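Local structure of MYB proto-oncogene protein (Mus musculus, 1GVD) at residues Q12-L17 against R42-N47. The protein is a nuclear transcription regulator that binds DNA through Myb repeats, of which this chain is the second. The protein carries 1 engineered substitution. Residues are numbered along the deposited sequence; the frame is centred on the assembly and turned at random.
Sequences QRLIKL and RERWHN. Engineered in segment 12-17: Leu-14 (natural residue Val). Unlike the reference sequence in segment 12-17: Lys-16 (reference Gln). With SO4 (sulfate ion), chain D.
Leu-14 on helix 8-21 reaches across to Arg-44 and Trp-45 on helix 38-49, joining the first and third helices of the three-helix Myb repeat, a helix-turn-helix DNA-binding fold. The leucine is an engineered substitution for valine. Its CG lies anti to the backbone N (chi1 -179°), which carries CD2 out toward the facing helix. There the methyl rests 3.9 Å from both Arg-44 CB and Arg-44 CG, touching the arginine at its root, and stands 4.3 Å from Trp-45 N. Ile-29 and Cys-41 also border the buried leucine. A bend at chi2 (64°) swings the Arg-44 guanidinium away from this apolar meeting, where it forms a salt bridge with Asp-11. The Trp-45 indole extends from helix 38-49 to flank the junction, its CZ3 4.8 Å from Ile-15 CG1.

Beyond this interface, Arg-42 grips its neighbour Glu-43 side-on, NE and NH2 converging on OE1 at 2.9 and 3.2 Å, with OE1 near the guanidinium plane. With an alanine in place of Arg-42, the Glu-43 carboxylate is likely to lose its charged mate and be freer to turn. Arg-42 NH2 also donates to O3 of a sulfate ion, probably from the crystallisation liquor, at 2.7 Å.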
ATOM      1  N   GLN A  12       4.717  -4.112  -5.598  1.00  6.80           N
ATOM      2  CA  GLN A  12       5.974  -4.606  -5.061  1.00  7.23           C
ATOM      3  C   GLN A  12       6.479  -3.697  -3.945  1.00  7.01           C
ATOM      4  O   GLN A  12       6.964  -4.175  -2.920  1.00  8.37           O
ATOM      5  CB  GLN A  12       7.026  -4.714  -6.166  1.00  8.44           C
ATOM      6  CG  GLN A  12       8.308  -5.391  -5.706  1.00 10.01           C
ATOM      7  CD  GLN A  12       8.083  -6.825  -5.264  1.00 13.13           C
ATOM      8  OE1 GLN A  12       7.801  -7.703  -6.080  1.00 17.06           O
ATOM      9  NE2 GLN A  12       8.198  -7.067  -3.964  1.00 14.61           N
ATOM     10  N   ARG A  13       6.373  -2.386  -4.139  1.00  6.57           N
ATOM     11  CA  ARG A  13       6.810  -1.448  -3.108  1.00  7.05           C
ATOM     12  C   ARG A  13       5.955  -1.590  -1.850  1.00  6.88           C
ATOM     13  O   ARG A  13       6.474  -1.533  -0.732  1.00  7.69           O
ATOM     14  CB  ARG A  13       6.738  -0.007  -3.621  1.00  9.07           C
ATOM     15  CG  ARG A  13       7.689   0.293  -4.772  0.50 14.39           C
ATOM     16  CD  ARG A  13       7.423   1.672  -5.365  0.50 18.14           C
ATOM     17  NE  ARG A  13       7.646   2.749  -4.403  0.50 20.72           N
ATOM     18  CZ  ARG A  13       8.842   3.129  -3.966  0.50 23.45           C
ATOM     19  NH1 ARG A  13       9.936   2.524  -4.403  0.50 23.60           N
ATOM     20  NH2 ARG A  13       8.944   4.118  -3.087  0.50 24.80           N
ATOM     21  N   LEU A  14       4.652  -1.789  -2.024  1.00  7.63           N
ATOM     22  CA  LEU A  14       3.765  -1.939  -0.878  1.00  6.36           C
ATOM     23  C   LEU A  14       4.145  -3.179  -0.079  1.00  7.42           C
ATOM     24  O   LEU A  14       4.135  -3.155   1.150  1.00  7.05           O
ATOM     25  CB  LEU A  14       2.306  -2.020  -1.337  1.00  7.52           C
ATOM     26  CG  LEU A  14       1.257  -2.168  -0.229  1.00  6.74           C
ATOM     27  CD1 LEU A  14       1.385  -1.034   0.773  1.00 10.49           C
ATOM     28  CD2 LEU A  14      -0.130  -2.184  -0.849  1.00 10.30           C
ATOM     29  N   ILE A  15       4.487  -4.261  -0.768  1.00  6.22           N
ATOM     30  CA  ILE A  15       4.893  -5.487  -0.088  1.00  7.39           C
ATOM     31  C   ILE A  15       6.105  -5.201   0.803  1.00  7.78           C
ATOM     32  O   ILE A  15       6.137  -5.602   1.968  1.00  8.40           O
ATOM     33  CB  ILE A  15       5.243  -6.595  -1.112  1.00  8.30           C
ATOM     34  CG1 ILE A  15       3.953  -7.136  -1.730  1.00 11.34           C
ATOM     35  CG2 ILE A  15       6.034  -7.717  -0.440  1.00 12.35           C
ATOM     36  CD1 ILE A  15       4.176  -8.108  -2.875  1.00 13.72           C
ATOM     37  N   LYS A  16       7.092  -4.491   0.262  1.00  6.87           N
ATOM     38  CA  LYS A  16       8.288  -4.153   1.027  1.00  8.50           C
ATOM     39  C   LYS A  16       7.992  -3.217   2.198  1.00  7.52           C
ATOM     40  O   LYS A  16       8.576  -3.359   3.275  1.00  8.26           O
ATOM     41  CB  LYS A  16       9.338  -3.521   0.111  1.00 12.17           C
ATOM     42  CG  LYS A  16       9.927  -4.491  -0.897  0.50 15.93           C
ATOM     43  CD  LYS A  16      11.012  -3.834  -1.731  0.50 18.65           C
ATOM     44  CE  LYS A  16      11.692  -4.844  -2.641  0.50 23.39           C
ATOM     45  NZ  LYS A  16      12.344  -5.935  -1.862  0.50 25.60           N
ATOM     46  N   LEU A  17       7.087  -2.265   1.997  1.00  6.38           N
ATOM     47  CA  LEU A  17       6.742  -1.331   3.063  1.00  6.31           C
ATOM     48  C   LEU A  17       5.997  -2.024   4.204  1.00  8.09           C
ATOM     49  O   LEU A  17       6.201  -1.697   5.371  1.00  8.71           O
ATOM     50  CB  LEU A  17       5.924  -0.165   2.499  1.00  8.27           C
ATOM     51  CG  LEU A  17       6.771   0.800   1.660  1.00  8.97           C
ATOM     52  CD1 LEU A  17       5.872   1.674   0.799  1.00 10.85           C
ATOM     53  CD2 LEU A  17       7.642   1.648   2.580  1.00 12.09           C
ATOM     54  N   ARG A  42      -4.195   0.086   2.732  1.00  6.42           N
ATOM     55  CA  ARG A  42      -4.818  -0.915   3.589  1.00  7.15           C
ATOM     56  C   ARG A  42      -5.691  -1.863   2.767  1.00  6.02           C
ATOM     57  O   ARG A  42      -5.618  -3.086   2.914  1.00  6.57           O
ATOM     58  CB  ARG A  42      -5.671  -0.213   4.644  1.00  7.04           C
ATOM     59  CG  ARG A  42      -6.389  -1.135   5.612  1.00  7.29           C
ATOM     60  CD  ARG A  42      -7.399  -0.337   6.425  1.00  9.55           C
ATOM     61  NE  ARG A  42      -8.547   0.029   5.598  1.00 11.22           N
ATOM     62  CZ  ARG A  42      -9.361   1.051   5.837  1.00 13.10           C
ATOM     63  NH1 ARG A  42      -9.167   1.839   6.887  1.00 14.43           N
ATOM     64  NH2 ARG A  42     -10.382   1.281   5.021  1.00 14.31           N
ATOM     65  N   GLU A  43      -6.521  -1.293   1.900  1.00  6.87           N
ATOM     66  CA  GLU A  43      -7.406  -2.098   1.074  1.00  7.31           C
ATOM     67  C   GLU A  43      -6.665  -2.953   0.048  1.00  7.82           C
ATOM     68  O   GLU A  43      -7.033  -4.106  -0.187  1.00  8.57           O
ATOM     69  CB  GLU A  43      -8.437  -1.197   0.393  1.00  9.27           C
ATOM     70  CG  GLU A  43      -9.383  -0.539   1.388  1.00 11.64           C
ATOM     71  CD  GLU A  43     -10.060  -1.554   2.289  1.00 12.47           C
ATOM     72  OE1 GLU A  43      -9.844  -1.510   3.520  1.00 12.20           O
ATOM     73  OE2 GLU A  43     -10.804  -2.405   1.766  1.00 14.72           O
ATOM     74  N   ARG A  44      -5.609  -2.409  -0.547  1.00  7.70           N
ATOM     75  CA  ARG A  44      -4.842  -3.166  -1.529  1.00  7.43           C
ATOM     76  C   ARG A  44      -4.207  -4.379  -0.849  1.00  6.19           C
ATOM     77  O   ARG A  44      -4.180  -5.476  -1.410  1.00  8.18           O
ATOM     78  CB  ARG A  44      -3.758  -2.279  -2.150  1.00  7.96           C
ATOM     79  CG  ARG A  44      -3.013  -2.919  -3.319  1.00  7.36           C
ATOM     80  CD  ARG A  44      -3.939  -3.191  -4.489  1.00  8.39           C
ATOM     81  NE  ARG A  44      -3.225  -3.767  -5.626  1.00  9.07           N
ATOM     82  CZ  ARG A  44      -3.820  -4.211  -6.727  1.00 10.64           C
ATOM     83  NH1 ARG A  44      -5.141  -4.146  -6.841  1.00 16.00           N
ATOM     84  NH2 ARG A  44      -3.093  -4.711  -7.719  1.00 12.38           N
ATOM     85  N   TRP A  45      -3.712  -4.183   0.368  1.00  5.35           N
ATOM     86  CA  TRP A  45      -3.095  -5.268   1.111  1.00  5.29           C
ATOM     87  C   TRP A  45      -4.097  -6.361   1.489  1.00  8.06           C
ATOM     88  O   TRP A  45      -3.883  -7.530   1.189  1.00  8.91           O
ATOM     89  CB  TRP A  45      -2.415  -4.713   2.371  1.00  7.15           C
ATOM     90  CG  TRP A  45      -1.879  -5.768   3.290  1.00  7.55           C
ATOM     91  CD1 TRP A  45      -2.440  -6.200   4.457  1.00 10.13           C
ATOM     92  CD2 TRP A  45      -0.685  -6.541   3.108  1.00  9.36           C
ATOM     93  NE1 TRP A  45      -1.670  -7.192   5.016  1.00 10.79           N
ATOM     94  CE2 TRP A  45      -0.587  -7.421   4.210  1.00  8.96           C
ATOM     95  CE3 TRP A  45       0.310  -6.576   2.122  1.00 10.32           C
ATOM     96  CZ2 TRP A  45       0.470  -8.328   4.353  1.00 11.06           C
ATOM     97  CZ3 TRP A  45       1.362  -7.481   2.267  1.00 13.15           C
ATOM     98  CH2 TRP A  45       1.429  -8.342   3.376  1.00 12.90           C
ATOM     99  N   HIS A  46      -5.197  -5.991   2.132  1.00  7.33           N
ATOM    100  CA  HIS A  46      -6.169  -6.989   2.553  1.00  8.84           C
ATOM    101  C   HIS A  46      -6.980  -7.643   1.444  1.00  9.00           C
ATOM    102  O   HIS A  46      -7.322  -8.823   1.543  1.00 13.47           O
ATOM    103  CB  HIS A  46      -7.128  -6.392   3.584  1.00  8.94           C
ATOM    104  CG  HIS A  46      -6.471  -6.049   4.882  1.00  9.21           C
ATOM    105  ND1 HIS A  46      -5.772  -6.974   5.629  1.00 11.69           N
ATOM    106  CD2 HIS A  46      -6.402  -4.882   5.566  1.00  9.97           C
ATOM    107  CE1 HIS A  46      -5.301  -6.389   6.717  1.00 11.45           C
ATOM    108  NE2 HIS A  46      -5.669  -5.121   6.702  1.00 10.23           N
ATOM    109  N   ASN A  47      -7.290  -6.899   0.388  1.00  9.85           N
ATOM    110  CA  ASN A  47      -8.101  -7.462  -0.686  1.00  9.95           C
ATOM    111  C   ASN A  47      -7.355  -8.137  -1.820  1.00 13.17           C
ATOM    112  O   ASN A  47      -7.889  -9.046  -2.463  1.00 17.25           O
ATOM    113  CB  ASN A  47      -9.007  -6.389  -1.295  1.00 13.39           C
ATOM    114  CG  ASN A  47     -10.096  -5.940  -0.349  1.00 18.70           C
ATOM    115  OD1 ASN A  47     -10.635  -6.738   0.417  1.00 23.92           O
ATOM    116  ND2 ASN A  47     -10.443  -4.662  -0.410  1.00 25.26           N
TER
HETATM  117  S   SO4 D1144     -13.700   3.562   4.993  0.50 30.42           S
HETATM  118  O1  SO4 D1144     -14.906   2.778   5.316  0.50 31.43           O
HETATM  119  O2  SO4 D1144     -13.749   4.857   5.697  0.50 33.53           O
HETATM  120  O3  SO4 D1144     -12.502   2.820   5.424  0.50 32.47           O
HETATM  121  O4  SO4 D1144     -13.639   3.794   3.537  0.50 33.03           O